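PDB 4Z80: EGF family domain-containing protein from Toxoplasma gondii, which probably serves host-cell invasion as an apical membrane antigen (AMA4) whose ectodomain binds a RON2-family partner, RON2L1, at the moving junction. Local coordinates for residues A[14-17]-A[18-21]; A[382-385]-A[386-390]. All coordinates share one frame; numbering follows the deposited sequence.

Contacts 1 and 2 are both local: each joins one turn of a helix C-terminus to the residues that follow. Contact 1 lies at the C-terminal part of helix 8-16 and runs on to helix 21-24. Contact 2 ends helix 378-387. Their centres are 19 Å apart and their nearest atoms about 6 Å. Both are partly buried, with the inner side made by M16 and F19 in contact 1 and by L385, F386 and S389 in contact 2. F19 O bonds to W405, while L385 and S389 lie on nearby Y403 and H404. Contact 1 combines aromatic and guanidinium packing with i+3 backbone bonds. Contact 2 keeps regular helix bonds until its last turn, and its outer arginine meets a sulfate.

Contact 1 of 2, residues A[14-17]-A[18-21]; sequences TYMD and RFNI
The guanidinium of R18 lies across the ring of Y15, their planes 33° apart. The ring's CD1 sits over one guanidinium face, offset toward the rim, with R18 CZ 3.4 Å from Y15 CD1. R18 CG lies between the backbone N and the carbonyl carbon (chi1 73°), and a bend at chi3 turns NE to Y15 O, at 3.1 Å. That bond uses a lone pair in the carbonyl plane. R18 N donates to Y15 O in an i+3 bond from above the plane, so this oxygen accepts from both the backbone N and the side-chain NE. A water accepts from R18 NH2 and lies 2.7 Å from T14 O, to which it can donate.

F19 turns its edge to the face of Y15 in an offset edge-to-face pair, centroids 5.7 Å apart and planes at 76°. R18 CG covers one face of the F19 ring, 3.6 Å above its plane. M16 reaches the same phenylalanine with a bent chain: its CE is 3.8 Å from F19 CD2, and SD makes an oblique Met-aromatic contact. F19 N to M16 O and N20 N to D17 O continue the i+3 pattern. A second water bridges D17 OD1 and N20 ND2.

Y15 OH bonds to D461 N, and D17 forms a salt bridge with K343. N20 is the N-cap of helix 21-24, while F19 packs on W355 and on T447 of strand 443-447.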
# COMPACT_ATOMS: atom_id res chain seq x y z
N THR A 14 -16.62 -0.89 -22.83
CA THR A 14 -15.41 -1.57 -22.38
C THR A 14 -14.43 -0.59 -21.75
O THR A 14 -13.84 -0.87 -20.71
CB THR A 14 -14.74 -2.32 -23.54
OG1 THR A 14 -15.58 -3.41 -23.95
CG2 THR A 14 -13.38 -2.87 -23.15
N TYR A 15 -14.26 0.57 -22.38
CA TYR A 15 -13.37 1.60 -21.85
C TYR A 15 -13.91 2.15 -20.53
O TYR A 15 -13.16 2.27 -19.56
CB TYR A 15 -13.18 2.74 -22.87
CG TYR A 15 -12.46 3.94 -22.29
CD1 TYR A 15 -11.09 3.92 -22.08
CD2 TYR A 15 -13.16 5.08 -21.92
CE1 TYR A 15 -10.43 5.02 -21.52
CE2 TYR A 15 -12.51 6.18 -21.37
CZ TYR A 15 -11.15 6.14 -21.17
OH TYR A 15 -10.53 7.24 -20.63
N MET A 16 -15.19 2.49 -20.49
CA MET A 16 -15.76 3.16 -19.32
C MET A 16 -15.84 2.25 -18.10
O MET A 16 -16.00 2.74 -16.98
CB MET A 16 -17.15 3.72 -19.65
CG MET A 16 -17.11 4.93 -20.57
SD MET A 16 -16.25 6.35 -19.90
CE MET A 16 -17.30 6.77 -18.50
N ASP A 17 -15.70 0.95 -18.32
CA ASP A 17 -15.65 -0.03 -17.23
C ASP A 17 -14.56 0.32 -16.22
O ASP A 17 -14.70 0.02 -15.03
CB ASP A 17 -15.43 -1.43 -17.83
CG ASP A 17 -15.37 -2.54 -16.79
OD1 ASP A 17 -16.19 -2.55 -15.85
OD2 ASP A 17 -14.51 -3.43 -16.95
N ARG A 18 -13.51 1.00 -16.66
CA ARG A 18 -12.39 1.32 -15.76
C ARG A 18 -12.80 2.34 -14.69
O ARG A 18 -12.07 2.54 -13.72
CB ARG A 18 -11.17 1.82 -16.55
CG ARG A 18 -11.30 3.24 -17.12
CD ARG A 18 -10.19 3.55 -18.14
NE ARG A 18 -10.14 2.49 -19.15
CZ ARG A 18 -9.07 2.20 -19.89
NH1 ARG A 18 -7.95 2.90 -19.77
NH2 ARG A 18 -9.13 1.20 -20.75
N PHE A 19 -13.97 2.96 -14.85
CA PHE A 19 -14.44 3.96 -13.90
C PHE A 19 -15.53 3.39 -12.98
O PHE A 19 -16.06 4.12 -12.14
CB PHE A 19 -14.95 5.21 -14.64
CG PHE A 19 -13.89 5.86 -15.48
CD1 PHE A 19 -12.81 6.49 -14.90
CD2 PHE A 19 -13.97 5.82 -16.86
CE1 PHE A 19 -11.81 7.08 -15.68
CE2 PHE A 19 -12.98 6.40 -17.64
CZ PHE A 19 -11.91 7.03 -17.05
N ASN A 20 -15.83 2.10 -13.11
CA ASN A 20 -16.85 1.48 -12.26
C ASN A 20 -16.25 0.99 -10.95
O ASN A 20 -16.00 -0.20 -10.74
CB ASN A 20 -17.55 0.32 -12.98
CG ASN A 20 -18.80 -0.13 -12.26
OD1 ASN A 20 -19.00 0.22 -11.10
ND2 ASN A 20 -19.63 -0.92 -12.93
N ILE A 21 -16.03 1.95 -10.05
CA ILE A 21 -15.24 1.71 -8.85
C ILE A 21 -15.89 0.70 -7.90
O ILE A 21 -15.21 -0.21 -7.45
CB ILE A 21 -14.96 3.06 -8.15
CG1 ILE A 21 -13.94 3.84 -8.99
CG2 ILE A 21 -14.42 2.86 -6.72
CD1 ILE A 21 -13.70 5.26 -8.54
O HOH W 1 -11.28 -0.56 -19.84
O HOH W 2 -18.76 -1.71 -15.60

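Contact 2 of 2, residues A[382-385]-A[386-390]; sequences GQRL and FMLSS. With SO4 (sulfate ion), chain H.
R384, M387 and L388 meet at the C-terminal turn of helix 378-387, within the PAN-type sequence family of apical membrane antigen 1. Two regular i+4 bonds lead into it. F386 N donates to G382 O at 3.1 Å, and M387 N to Q383 O at 3.0 Å. Then the pattern changes. L388 N lies 3.1 Å from L385 O in an i+3 bond, with the donor well above the carbonyl plane. Its bond to R384 O is weak. L388 is also where the backbone leaves helical angles.

The carbonyl of F386 is taken by the hydroxyl of S389. S389 OG, set between the backbone N and the carbonyl carbon (chi1 61°), donates to F386 O at 2.7 Å. M387 O accepts from Q399 NE2. Backbone bonds of L388 with R401 and S389 with G402 tie the exit of the helix to the following loop. Q383 NE2 bonds to K322 O, and the F386 ring makes a cation-pi contact with K322 and an edge-to-face pair with Y57.

R384 bends at chi2 and chi3, which brings NH2 to 3.4 Å from M387 CE. Its NH1 approaches L388 CD2 at 3.8 Å. A sulfate, probably from the crystallisation liquor, sits at the guanidinium edge, near its plane. M387 SD flanks sulfate O2 at 3.3 Å. R384 NH2 donates to the same sulfate O2 at 3.0 Å, with an N-H...O angle of 149°.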
# COMPACT_ATOMS: atom_id res chain seq x y z
N GLY A 382 -11.59 17.27 -5.67
CA GLY A 382 -11.03 15.94 -5.64
C GLY A 382 -10.80 15.43 -4.22
O GLY A 382 -11.02 14.26 -3.93
N GLN A 383 -10.33 16.31 -3.35
CA GLN A 383 -10.10 15.95 -1.95
C GLN A 383 -11.39 15.57 -1.25
O GLN A 383 -11.46 14.53 -0.58
CB GLN A 383 -9.44 17.11 -1.20
CG GLN A 383 -8.01 17.39 -1.60
CD GLN A 383 -7.47 18.66 -0.98
OE1 GLN A 383 -8.16 19.67 -0.91
NE2 GLN A 383 -6.23 18.61 -0.52
N ARG A 384 -12.40 16.41 -1.37
CA ARG A 384 -13.66 16.10 -0.69
C ARG A 384 -14.33 14.87 -1.29
O ARG A 384 -14.93 14.09 -0.57
CB ARG A 384 -14.61 17.30 -0.72
CG ARG A 384 -14.25 18.42 0.27
CD ARG A 384 -14.07 17.94 1.75
NE ARG A 384 -15.32 17.54 2.41
CZ ARG A 384 -15.39 17.11 3.67
NH1 ARG A 384 -16.55 16.78 4.21
NH2 ARG A 384 -14.29 17.00 4.40
N LEU A 385 -14.24 14.68 -2.61
CA LEU A 385 -14.75 13.45 -3.21
C LEU A 385 -14.15 12.22 -2.52
O LEU A 385 -14.86 11.30 -2.12
CB LEU A 385 -14.45 13.42 -4.71
CG LEU A 385 -14.83 12.13 -5.43
CD1 LEU A 385 -16.33 11.87 -5.34
CD2 LEU A 385 -14.38 12.18 -6.88
N PHE A 386 -12.83 12.21 -2.38
CA PHE A 386 -12.11 11.14 -1.70
C PHE A 386 -12.63 10.92 -0.28
O PHE A 386 -12.90 9.79 0.13
CB PHE A 386 -10.61 11.48 -1.71
CG PHE A 386 -9.71 10.51 -0.99
CD1 PHE A 386 -9.74 9.15 -1.28
CD2 PHE A 386 -8.78 10.97 -0.07
CE1 PHE A 386 -8.89 8.28 -0.64
CE2 PHE A 386 -7.92 10.10 0.57
CZ PHE A 386 -7.98 8.76 0.29
N MET A 387 -12.78 12.02 0.45
CA MET A 387 -13.21 11.97 1.85
C MET A 387 -14.69 11.61 2.01
O MET A 387 -15.11 11.23 3.10
CB MET A 387 -12.94 13.31 2.53
CG MET A 387 -11.47 13.70 2.56
SD MET A 387 -11.18 15.44 2.98
CE MET A 387 -11.34 15.35 4.76
N LEU A 388 -15.47 11.71 0.93
CA LEU A 388 -16.90 11.42 0.94
C LEU A 388 -17.23 10.15 0.16
O LEU A 388 -18.39 9.90 -0.18
CB LEU A 388 -17.68 12.60 0.35
CG LEU A 388 -17.62 13.95 1.07
CD1 LEU A 388 -18.35 15.01 0.27
CD2 LEU A 388 -18.22 13.82 2.47
N SER A 389 -16.23 9.32 -0.12
CA SER A 389 -16.44 8.19 -1.02
C SER A 389 -16.94 6.96 -0.26
O SER A 389 -18.15 6.75 -0.17
CB SER A 389 -15.14 7.89 -1.81
OG SER A 389 -14.05 7.55 -0.96
N SER A 390 -16.04 6.15 0.27
CA SER A 390 -16.44 4.96 1.00
C SER A 390 -15.36 4.59 1.98
O SER A 390 -14.20 4.96 1.80
CB SER A 390 -16.74 3.79 0.05
OG SER A 390 -15.63 3.51 -0.79
S SO4 H . -11.63 19.51 5.04
O1 SO4 H . -12.15 18.88 6.26
O2 SO4 H . -11.72 18.57 3.92
O3 SO4 H . -10.26 19.95 5.28
O4 SO4 H . -12.44 20.68 4.70